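Local coordinates for hemoglobin component VII (Tokunagayusurika akamusi, PDB 1X46), which is a midge-larva hemoglobin that binds heme and probably carries or stores oxygen, at residues A[2-7]-A[142-147]; A[9-14]-A[131-136]; A[24-29]-A[64-69]. All blocks are in the same frame, centred on the assembly; numbering follows the deposited sequence.

Contact 1 (A[2-7]-A[142-147])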
loop_
_atom_site.group_PDB
_atom_site.type_symbol
_atom_site.label_atom_id
_atom_site.label_comp_id
_atom_site.label_asym_id
_atom_site.label_seq_id
_atom_site.Cartn_x
_atom_site.Cartn_y
_atom_site.Cartn_z
ATOM N N PRO A 2 -12.096 -9.821 -5.769
ATOM C CA PRO A 2 -12.950 -8.638 -5.826
ATOM C C PRO A 2 -13.266 -8.191 -7.242
ATOM O O PRO A 2 -12.581 -8.533 -8.209
ATOM C CB PRO A 2 -12.137 -7.583 -5.070
ATOM C CG PRO A 2 -11.283 -8.467 -4.119
ATOM C CD PRO A 2 -10.858 -9.560 -5.003
ATOM N N THR A 3 -14.361 -7.459 -7.328
ATOM C CA THR A 3 -14.865 -6.873 -8.562
ATOM C C THR A 3 -14.634 -5.370 -8.487
ATOM O O THR A 3 -14.910 -4.732 -7.462
ATOM C CB THR A 3 -16.374 -7.222 -8.686
ATOM O OG1 THR A 3 -16.522 -8.651 -8.776
ATOM C CG2 THR A 3 -16.972 -6.691 -9.989
ATOM N N TRP A 4 -14.098 -4.774 -9.543
ATOM C CA TRP A 4 -13.913 -3.328 -9.588
ATOM C C TRP A 4 -15.256 -2.567 -9.490
ATOM O O TRP A 4 -16.213 -2.897 -10.188
ATOM C CB TRP A 4 -13.165 -2.944 -10.858
ATOM C CG TRP A 4 -12.757 -1.501 -10.988
ATOM C CD1 TRP A 4 -13.575 -0.436 -11.240
ATOM C CD2 TRP A 4 -11.422 -0.970 -10.926
ATOM N NE1 TRP A 4 -12.837 0.718 -11.342
ATOM C CE2 TRP A 4 -11.512 0.424 -11.144
ATOM C CE3 TRP A 4 -10.155 -1.534 -10.713
ATOM C CZ2 TRP A 4 -10.380 1.279 -11.147
ATOM C CZ3 TRP A 4 -9.017 -0.684 -10.692
ATOM C CH2 TRP A 4 -9.141 0.706 -10.941
ATOM N N VAL A 5 -15.316 -1.593 -8.585
ATOM C CA VAL A 5 -16.486 -0.735 -8.396
ATOM C C VAL A 5 -15.899 0.673 -8.440
ATOM O O VAL A 5 -15.137 1.064 -7.547
ATOM C CB VAL A 5 -17.216 -1.037 -7.027
ATOM C CG1 VAL A 5 -18.314 -0.006 -6.696
ATOM C CG2 VAL A 5 -17.787 -2.448 -6.997
ATOM N N ASP A 6 -16.201 1.437 -9.484
ATOM C CA ASP A 6 -15.646 2.792 -9.624
ATOM C C ASP A 6 -15.834 3.635 -8.365
ATOM O O ASP A 6 -16.913 3.665 -7.779
ATOM C CB ASP A 6 -16.277 3.520 -10.817
ATOM C CG ASP A 6 -15.858 2.922 -12.147
ATOM O OD1 ASP A 6 -14.650 2.974 -12.471
ATOM O OD2 ASP A 6 -16.672 2.389 -12.939
ATOM N N MET A 7 -14.773 4.308 -7.951
ATOM C CA MET A 7 -14.819 5.096 -6.729
ATOM C C MET A 7 -15.518 6.404 -7.002
ATOM O O MET A 7 -15.424 6.952 -8.093
ATOM C CB MET A 7 -13.415 5.404 -6.237
ATOM C CG MET A 7 -12.754 4.249 -5.521
ATOM S SD MET A 7 -11.055 4.656 -5.056
ATOM C CE MET A 7 -11.384 5.728 -3.660
ATOM N N MET A 142 -7.872 -2.048 -6.282
ATOM C CA MET A 142 -6.516 -2.585 -6.449
ATOM C C MET A 142 -6.543 -4.125 -6.504
ATOM O O MET A 142 -5.941 -4.752 -7.397
ATOM C CB MET A 142 -5.607 -2.115 -5.297
ATOM C CG MET A 142 -4.275 -2.839 -5.224
ATOM S SD MET A 142 -3.464 -2.432 -3.605
ATOM C CE MET A 142 -2.375 -3.838 -3.420
ATOM N N TYR A 143 -7.210 -4.743 -5.531
ATOM C CA TYR A 143 -7.287 -6.196 -5.445
ATOM C C TYR A 143 -7.957 -6.845 -6.655
ATOM O O TYR A 143 -7.592 -7.934 -7.055
ATOM C CB TYR A 143 -8.044 -6.633 -4.170
ATOM C CG TYR A 143 -7.382 -6.196 -2.874
ATOM C CD1 TYR A 143 -6.029 -5.850 -2.816
ATOM C CD2 TYR A 143 -8.138 -6.109 -1.699
ATOM C CE1 TYR A 143 -5.460 -5.461 -1.630
ATOM C CE2 TYR A 143 -7.564 -5.723 -0.502
ATOM C CZ TYR A 143 -6.226 -5.391 -0.487
ATOM O OH TYR A 143 -5.605 -4.986 0.692
ATOM N N SER A 144 -8.932 -6.150 -7.235
ATOM C CA SER A 144 -9.640 -6.709 -8.373
ATOM C C SER A 144 -8.683 -6.979 -9.548
ATOM O O SER A 144 -8.916 -7.890 -10.337
ATOM C CB SER A 144 -10.795 -5.791 -8.783
ATOM O OG SER A 144 -10.327 -4.641 -9.451
ATOM N N VAL A 145 -7.611 -6.200 -9.618
ATOM C CA VAL A 145 -6.623 -6.323 -10.676
ATOM C C VAL A 145 -5.395 -7.095 -10.212
ATOM O O VAL A 145 -4.809 -7.849 -10.976
ATOM C CB VAL A 145 -6.232 -4.918 -11.201
ATOM C CG1 VAL A 145 -5.028 -4.980 -12.112
ATOM C CG2 VAL A 145 -7.421 -4.285 -11.909
ATOM N N VAL A 146 -5.012 -6.901 -8.947
ATOM C CA VAL A 146 -3.810 -7.557 -8.417
ATOM C C VAL A 146 -4.032 -9.035 -8.072
ATOM O O VAL A 146 -3.208 -9.869 -8.417
ATOM C CB VAL A 146 -3.238 -6.779 -7.203
ATOM C CG1 VAL A 146 -2.167 -7.573 -6.416
ATOM C CG2 VAL A 146 -2.687 -5.455 -7.650
ATOM N N PHE A 147 -5.129 -9.370 -7.403
ATOM C CA PHE A 147 -5.372 -10.756 -6.968
ATOM C C PHE A 147 -5.330 -11.797 -8.099
ATOM O O PHE A 147 -4.709 -12.837 -7.909
ATOM C CB PHE A 147 -6.648 -10.919 -6.116
ATOM C CG PHE A 147 -6.544 -10.358 -4.700
ATOM C CD1 PHE A 147 -5.422 -9.644 -4.253
ATOM C CD2 PHE A 147 -7.618 -10.526 -3.831
ATOM C CE1 PHE A 147 -5.387 -9.131 -2.939
ATOM C CE2 PHE A 147 -7.595 -10.007 -2.529
ATOM C CZ PHE A 147 -6.472 -9.312 -2.093
HETATM O O HOH W 1 -10.600 -9.825 -9.572
#

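Contact 2 (A[9-14]-A[131-136])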
loop_
_atom_site.group_PDB
_atom_site.type_symbol
_atom_site.label_atom_id
_atom_site.label_comp_id
_atom_site.label_asym_id
_atom_site.label_seq_id
_atom_site.Cartn_x
_atom_site.Cartn_y
_atom_site.Cartn_z
ATOM N N ALA A 9 -15.731 10.417 -6.571
ATOM C CA ALA A 9 -14.702 11.460 -6.612
ATOM C C ALA A 9 -14.268 11.996 -5.242
ATOM O O ALA A 9 -13.092 12.304 -5.025
ATOM C CB ALA A 9 -15.164 12.625 -7.526
ATOM N N GLY A 10 -15.229 12.123 -4.332
ATOM C CA GLY A 10 -14.948 12.563 -2.985
ATOM C C GLY A 10 -14.085 11.571 -2.222
ATOM O O GLY A 10 -13.221 12.007 -1.460
ATOM N N ASP A 11 -14.355 10.281 -2.417
ATOM C CA ASP A 11 -13.540 9.212 -1.830
ATOM C C ASP A 11 -12.121 9.206 -2.385
ATOM O O ASP A 11 -11.165 9.015 -1.633
ATOM C CB ASP A 11 -14.198 7.878 -2.057
ATOM C CG ASP A 11 -15.349 7.644 -1.128
ATOM O OD1 ASP A 11 -15.531 8.457 -0.197
ATOM O OD2 ASP A 11 -16.113 6.656 -1.254
ATOM N N ILE A 12 -11.969 9.448 -3.688
ATOM C CA ILE A 12 -10.634 9.637 -4.261
ATOM C C ILE A 12 -9.912 10.798 -3.573
ATOM O O ILE A 12 -8.736 10.693 -3.201
ATOM C CB ILE A 12 -10.728 9.854 -5.805
ATOM C CG1 ILE A 12 -11.252 8.575 -6.474
ATOM C CG2 ILE A 12 -9.367 10.302 -6.381
ATOM C CD1 ILE A 12 -11.641 8.734 -7.948
ATOM N N ALA A 13 -10.618 11.907 -3.355
ATOM C CA ALA A 13 -9.990 13.027 -2.673
ATOM C C ALA A 13 -9.584 12.678 -1.250
ATOM O O ALA A 13 -8.533 13.125 -0.773
ATOM C CB ALA A 13 -10.907 14.284 -2.701
ATOM N N LEU A 14 -10.394 11.855 -0.584
ATOM C CA LEU A 14 -10.097 11.490 0.813
ATOM C C LEU A 14 -8.829 10.646 0.887
ATOM O O LEU A 14 -7.999 10.845 1.788
ATOM C CB LEU A 14 -11.241 10.720 1.453
ATOM C CG LEU A 14 -12.509 11.496 1.830
ATOM C CD1 LEU A 14 -13.581 10.520 2.320
ATOM C CD2 LEU A 14 -12.225 12.549 2.872
ATOM N N THR A 131 -13.076 8.104 5.916
ATOM C CA THR A 131 -11.699 7.891 5.441
ATOM C C THR A 131 -11.499 6.403 5.240
ATOM O O THR A 131 -10.970 5.955 4.210
ATOM C CB THR A 131 -10.651 8.396 6.441
ATOM O OG1 THR A 131 -11.091 9.606 7.072
ATOM C CG2 THR A 131 -9.331 8.725 5.719
ATOM N N LYS A 132 -11.928 5.614 6.231
ATOM C CA LYS A 132 -11.758 4.169 6.138
ATOM C C LYS A 132 -12.516 3.575 4.956
ATOM O O LYS A 132 -11.980 2.737 4.227
ATOM C CB LYS A 132 -12.221 3.522 7.454
ATOM C CG LYS A 132 -11.951 2.030 7.481
ATOM C CD LYS A 132 -12.768 1.309 8.531
ATOM C CE LYS A 132 -12.883 -0.208 8.219
ATOM N NZ LYS A 132 -11.775 -0.786 7.343
ATOM N N LYS A 133 -13.762 4.031 4.765
ATOM C CA LYS A 133 -14.587 3.590 3.646
ATOM C C LYS A 133 -13.941 3.920 2.307
ATOM O O LYS A 133 -13.935 3.076 1.414
ATOM C CB LYS A 133 -15.973 4.223 3.734
ATOM C CG LYS A 133 -16.974 3.614 2.783
ATOM C CD LYS A 133 -18.343 4.132 3.153
ATOM C CE LYS A 133 -18.633 5.380 2.361
ATOM N NZ LYS A 133 -18.955 4.993 0.948
ATOM N N ALA A 134 -13.363 5.122 2.194
ATOM C CA ALA A 134 -12.709 5.531 0.947
ATOM C C ALA A 134 -11.510 4.629 0.622
ATOM O O ALA A 134 -11.386 4.133 -0.514
ATOM C CB ALA A 134 -12.286 6.971 1.008
ATOM N N TRP A 135 -10.628 4.410 1.609
ATOM C CA TRP A 135 -9.511 3.491 1.387
ATOM C C TRP A 135 -9.939 2.045 1.102
ATOM O O TRP A 135 -9.303 1.362 0.297
ATOM C CB TRP A 135 -8.544 3.520 2.565
ATOM C CG TRP A 135 -7.667 4.703 2.587
ATOM C CD1 TRP A 135 -7.880 5.881 3.237
ATOM C CD2 TRP A 135 -6.381 4.821 1.957
ATOM N NE1 TRP A 135 -6.819 6.738 3.042
ATOM C CE2 TRP A 135 -5.878 6.115 2.264
ATOM C CE3 TRP A 135 -5.591 3.961 1.186
ATOM C CZ2 TRP A 135 -4.626 6.573 1.807
ATOM C CZ3 TRP A 135 -4.341 4.419 0.724
ATOM C CH2 TRP A 135 -3.869 5.711 1.036
ATOM N N ASP A 136 -11.022 1.596 1.742
ATOM C CA ASP A 136 -11.543 0.244 1.516
ATOM C C ASP A 136 -11.908 0.109 0.038
ATOM O O ASP A 136 -11.615 -0.917 -0.574
ATOM C CB ASP A 136 -12.780 0.004 2.412
ATOM C CG ASP A 136 -12.418 -0.456 3.822
ATOM O OD1 ASP A 136 -11.236 -0.688 4.103
ATOM O OD2 ASP A 136 -13.260 -0.657 4.706
HETATM O O HOH W 2 -18.973 7.296 -0.414
#

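Contact 3 (A[24-29]-A[64-69]). With HEM (protoporphyrin IX containing Fe), chain B.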
loop_
_atom_site.group_PDB
_atom_site.type_symbol
_atom_site.label_atom_id
_atom_site.label_comp_id
_atom_site.label_asym_id
_atom_site.label_seq_id
_atom_site.Cartn_x
_atom_site.Cartn_y
_atom_site.Cartn_z
ATOM N N ASP A 24 5.407 11.164 3.393
ATOM C CA ASP A 24 6.768 11.467 3.720
ATOM C C ASP A 24 7.194 10.738 4.996
ATOM O O ASP A 24 8.242 11.033 5.579
ATOM C CB ASP A 24 6.938 12.978 3.836
ATOM C CG ASP A 24 6.199 13.557 5.013
ATOM O OD1 ASP A 24 5.112 13.048 5.385
ATOM O OD2 ASP A 24 6.644 14.541 5.634
ATOM N N LYS A 25 6.426 9.714 5.371
ATOM C CA LYS A 25 6.738 8.868 6.517
ATOM C C LYS A 25 7.036 7.440 6.047
ATOM O O LYS A 25 6.612 6.484 6.685
ATOM C CB LYS A 25 5.585 8.865 7.528
ATOM C CG LYS A 25 5.296 10.261 8.134
ATOM C CD LYS A 25 4.082 10.224 9.059
ATOM C CE LYS A 25 3.855 11.569 9.755
ATOM N NZ LYS A 25 3.521 12.681 8.800
ATOM N N GLU A 26 7.759 7.306 4.933
ATOM C CA GLU A 26 7.988 6.002 4.287
ATOM C C GLU A 26 8.597 4.986 5.225
ATOM O O GLU A 26 8.145 3.860 5.313
ATOM C CB GLU A 26 8.955 6.188 3.104
ATOM C CG GLU A 26 8.604 7.308 2.138
ATOM C CD GLU A 26 9.363 8.591 2.402
ATOM O OE1 GLU A 26 9.436 9.023 3.554
ATOM O OE2 GLU A 26 9.874 9.179 1.411
ATOM N N VAL A 27 9.626 5.391 5.961
ATOM C CA VAL A 27 10.302 4.471 6.876
ATOM C C VAL A 27 9.340 4.009 7.971
ATOM O O VAL A 27 9.283 2.818 8.277
ATOM C CB VAL A 27 11.573 5.147 7.468
ATOM C CG1 VAL A 27 12.062 4.443 8.719
ATOM C CG2 VAL A 27 12.699 5.199 6.407
ATOM N N ASP A 28 8.563 4.947 8.515
ATOM C CA ASP A 28 7.616 4.595 9.575
ATOM C C ASP A 28 6.523 3.689 9.036
ATOM O O ASP A 28 6.072 2.776 9.763
ATOM C CB ASP A 28 7.002 5.821 10.240
ATOM C CG ASP A 28 8.006 6.617 11.074
ATOM O OD1 ASP A 28 9.040 6.071 11.495
ATOM O OD2 ASP A 28 7.806 7.829 11.339
ATOM N N ILE A 29 6.099 3.896 7.785
ATOM C CA ILE A 29 5.068 3.012 7.221
ATOM C C ILE A 29 5.622 1.594 7.110
ATOM O O ILE A 29 4.947 0.617 7.484
ATOM C CB ILE A 29 4.643 3.522 5.806
ATOM C CG1 ILE A 29 3.813 4.805 5.931
ATOM C CG2 ILE A 29 3.855 2.417 5.045
ATOM C CD1 ILE A 29 3.692 5.565 4.611
ATOM N N HIS A 64 14.043 0.360 0.565
ATOM C CA HIS A 64 12.855 -0.411 0.229
ATOM C C HIS A 64 11.561 0.401 0.532
ATOM O O HIS A 64 10.592 0.359 -0.235
ATOM C CB HIS A 64 12.784 -1.765 0.932
ATOM C CG HIS A 64 11.670 -2.569 0.392
ATOM N ND1 HIS A 64 11.704 -3.051 -0.898
ATOM C CD2 HIS A 64 10.412 -2.776 0.844
ATOM C CE1 HIS A 64 10.541 -3.607 -1.182
ATOM N NE2 HIS A 64 9.731 -3.426 -0.158
ATOM N N ALA A 65 11.569 1.102 1.663
ATOM C CA ALA A 65 10.436 1.934 2.036
ATOM C C ALA A 65 10.112 2.948 0.937
ATOM O O ALA A 65 8.943 3.143 0.566
ATOM C CB ALA A 65 10.705 2.630 3.390
ATOM N N THR A 66 11.164 3.566 0.401
ATOM C CA THR A 66 11.014 4.521 -0.692
ATOM C C THR A 66 10.505 3.882 -1.966
ATOM O O THR A 66 9.671 4.488 -2.671
ATOM C CB THR A 66 12.366 5.244 -0.903
ATOM O OG1 THR A 66 12.702 5.892 0.316
ATOM C CG2 THR A 66 12.245 6.389 -1.956
ATOM N N ARG A 67 11.001 2.680 -2.280
ATOM C CA ARG A 67 10.504 1.954 -3.449
ATOM C C ARG A 67 8.996 1.690 -3.361
ATOM O O ARG A 67 8.288 1.893 -4.353
ATOM C CB ARG A 67 11.260 0.631 -3.616
ATOM C CG ARG A 67 12.684 0.845 -4.079
ATOM C CD ARG A 67 13.497 -0.462 -4.135
ATOM N NE ARG A 67 14.734 -0.244 -4.875
ATOM C CZ ARG A 67 15.860 -0.912 -4.717
ATOM N NH1 ARG A 67 15.956 -1.909 -3.826
ATOM N NH2 ARG A 67 16.906 -0.556 -5.471
ATOM N N ILE A 68 8.495 1.227 -2.202
ATOM C CA ILE A 68 7.069 0.918 -2.031
ATOM C C ILE A 68 6.275 2.193 -2.222
ATOM O O ILE A 68 5.296 2.231 -2.965
ATOM C CB ILE A 68 6.766 0.364 -0.607
ATOM C CG1 ILE A 68 7.370 -1.034 -0.458
ATOM C CG2 ILE A 68 5.214 0.294 -0.351
ATOM C CD1 ILE A 68 7.261 -1.575 0.982
ATOM N N VAL A 69 6.723 3.249 -1.561
ATOM C CA VAL A 69 5.968 4.497 -1.546
ATOM C C VAL A 69 5.969 5.173 -2.905
ATOM O O VAL A 69 4.986 5.788 -3.296
ATOM C CB VAL A 69 6.491 5.431 -0.429
ATOM C CG1 VAL A 69 6.053 6.894 -0.664
ATOM C CG2 VAL A 69 5.980 4.919 0.902
HETATM C CHA HEM B . 9.672 -5.893 -3.605
HETATM C CHB HEM B . 6.105 -2.638 -4.034
HETATM C CHC HEM B . 3.419 -5.207 -0.929
HETATM C CHD HEM B . 6.964 -8.456 -0.469
HETATM C C1A HEM B . 8.965 -4.771 -3.930
HETATM C C2A HEM B . 9.459 -3.696 -4.763
HETATM C C3A HEM B . 8.470 -2.815 -4.865
HETATM C C4A HEM B . 7.310 -3.296 -4.169
HETATM C CMA HEM B . 8.521 -1.491 -5.660
HETATM C CAA HEM B . 10.916 -3.571 -5.312
HETATM C CBA HEM B . 11.259 -4.438 -6.540
HETATM C CGA HEM B . 10.461 -3.989 -7.740
HETATM O O1A HEM B . 9.716 -4.810 -8.310
HETATM O O2A HEM B . 10.565 -2.794 -8.138
HETATM C C1B HEM B . 5.085 -3.008 -3.200
HETATM C C2B HEM B . 3.846 -2.302 -2.969
HETATM C C3B HEM B . 3.099 -3.021 -2.101
HETATM C C4B HEM B . 3.860 -4.216 -1.790
HETATM C CMB HEM B . 3.505 -0.934 -3.621
HETATM C CAB HEM B . 1.706 -2.767 -1.482
HETATM C CBB HEM B . 0.892 -1.770 -1.831
HETATM C C1C HEM B . 4.124 -6.303 -0.520
HETATM C C2C HEM B . 3.687 -7.336 0.416
HETATM C C3C HEM B . 4.679 -8.211 0.567
HETATM C C4C HEM B . 5.767 -7.803 -0.299
HETATM C CMC HEM B . 2.298 -7.375 1.100
HETATM C CAC HEM B . 4.688 -9.483 1.455
HETATM C C1D HEM B . 7.976 -8.082 -1.309
HETATM C C2D HEM B . 9.206 -8.816 -1.459
HETATM C C3D HEM B . 10.033 -8.031 -2.431
HETATM C C4D HEM B . 9.236 -6.868 -2.741
HETATM C CMD HEM B . 9.573 -10.140 -0.758
HETATM C CAD HEM B . 11.453 -8.401 -2.927
HETATM C CBD HEM B . 12.510 -7.955 -1.923
HETATM C CGD HEM B . 13.883 -8.433 -2.356
HETATM O O1D HEM B . 14.083 -8.722 -3.558
HETATM O O2D HEM B . 14.773 -8.551 -1.482
HETATM N NA HEM B . 7.656 -4.504 -3.597
HETATM N NB HEM B . 5.072 -4.178 -2.435
HETATM N NC HEM B . 5.397 -6.624 -0.953
HETATM N ND HEM B . 8.002 -6.930 -2.105
HETATM FE FE HEM B . 6.529 -5.561 -2.278
HETATM O O HOH W 3 7.275 -4.572 -0.607
#

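Contact 1 (A[2-7]-A[142-147])
The extended N-terminal arm of this globin, which precedes the A helix, lies against the end of the H helix, with Pro2 and Trp4 meeting Ser144 and its neighbours. The Pro2 ring brings CG to Tyr143 CB at 3.7 Å, and it crosses Phe147 at about a right angle, CD standing 3.6 Å from Phe147 CD2. On the helix, Tyr143 CB sits over the centre of one face of the Phe147 ring, which makes an apolar seat suited to a proline. The carbonyl of Pro2 is its polar end: one water donates both to Pro2 O and to Ser144 O, 2.7 Å from each, while Ser144 CB packs against Pro2 O at 3.3 Å. With CG anti to the backbone N (chi1 -173°), the indole of Trp4 lies beside the helix, Ser144 OG near its plane at the edge, 3.4 Å from CE3. That hydroxyl is hydrogen-bonded to Asn141 O. Trp4 NE1 donates to Asp6 OD1 from above the carboxylate plane (3.1 Å, 152° at the hydrogen), a bond that helps fix the ring's rotation, and Lys89 adds a cation-pi contact. Apolar packing thus dominates, with polar ties from the shared water and from Asn141 ND2 bonded to Val5 O.

Contact 2 (A[9-14]-A[131-136])
Asp11 and Leu14, one turn apart, close on the methyl of Ala134, and this is the tight part of the contact. Ala134 CB lies 3.5 Å from Asp11 O and also touches the CB atoms of Asp11 and Leu14. A side chain this short suits a place where the backbones come so near, the CA atoms of Asp11 and Ala134 being 4.7 Å apart. Leu14 CD1 reaches over the same methyl. Trp135 is buried on the inner side, its NE1 hydrogen-bonded to Ser18 OG. The solvent side is looser. Lys133 leaves the helix with CG anti to the backbone N (chi1 -168°), then bends near its end to bring NZ within 4.0 Å of Asp11 OD2, a long salt bridge. A water fills in between them, accepting from Lys133 NZ at 2.7 Å and donating to Asp11 OD2 at 3.0 Å. Putting an alanine in place of Asp11 is likely to leave the ammonium of Lys133 and the bridging water without their carboxylate partner, and to thin the cover over the Ala134 methyl. The segment axes approach to 8.5 Å at a signed crossing angle of -101°, the near-perpendicular packing of A and H helices found in the globin fold.

Contact 3 (A[24-29]-A[64-69])
Glu26 has CG anti to its carbonyl carbon and then bends at chi2 (98°), which presents its CG methylene to Val69; the two side chains cross at about a right angle. Both valine methyls, CG1 and CG2, lie 3.8 Å from Glu26 CG, so the aliphatic stem of the glutamate serves as packing. Ala65 supplies the nearest approach, its CB 3.4 Å from Glu26 O, and a small residue fits where the two helices pass so closely. Val27 CG2 borders the same methyl, and Ile29 CD1 reaches Val69 CG2 at 4.4 Å on the buried side, where Leu116 and Phe119 of helix 106-123 continue the core. This is the B/E helix pairing of the globin fold, and helix 59-78 turns its far face to the heme. There His64, with CG anti to the backbone N (chi1 -171°), occupies the place of the globin distal histidine. Its CE1 edge comes 3.4 Å from HEM C1A, and NE2 is hydrogen-bonded, in the ring plane, to the water on the iron at 2.7 Å. That water sits 2.1 Å from HEM FE, and His99 is the axial residue. Phe44 meets the His64 ring edge-to-face.

From the N terminus, the arm 2-7 is the first to be tied down: contact 1 closes nearly the whole chain by joining it to the end of helix 129-146. A few residues on, helix 9-20 meets the earlier part of that same helix in contact 2, whose loop is nested within that of contact 1. The two touch, the methyl CE of Met7 packing against Ala134 O and Ile12 N. Contact 3 closes the shortest loop, joining helix 26-36 to helix 59-78 beside the heme, and is nested inside both others. Its centre is about 24 Å from that of contact 1, across the chain's centre.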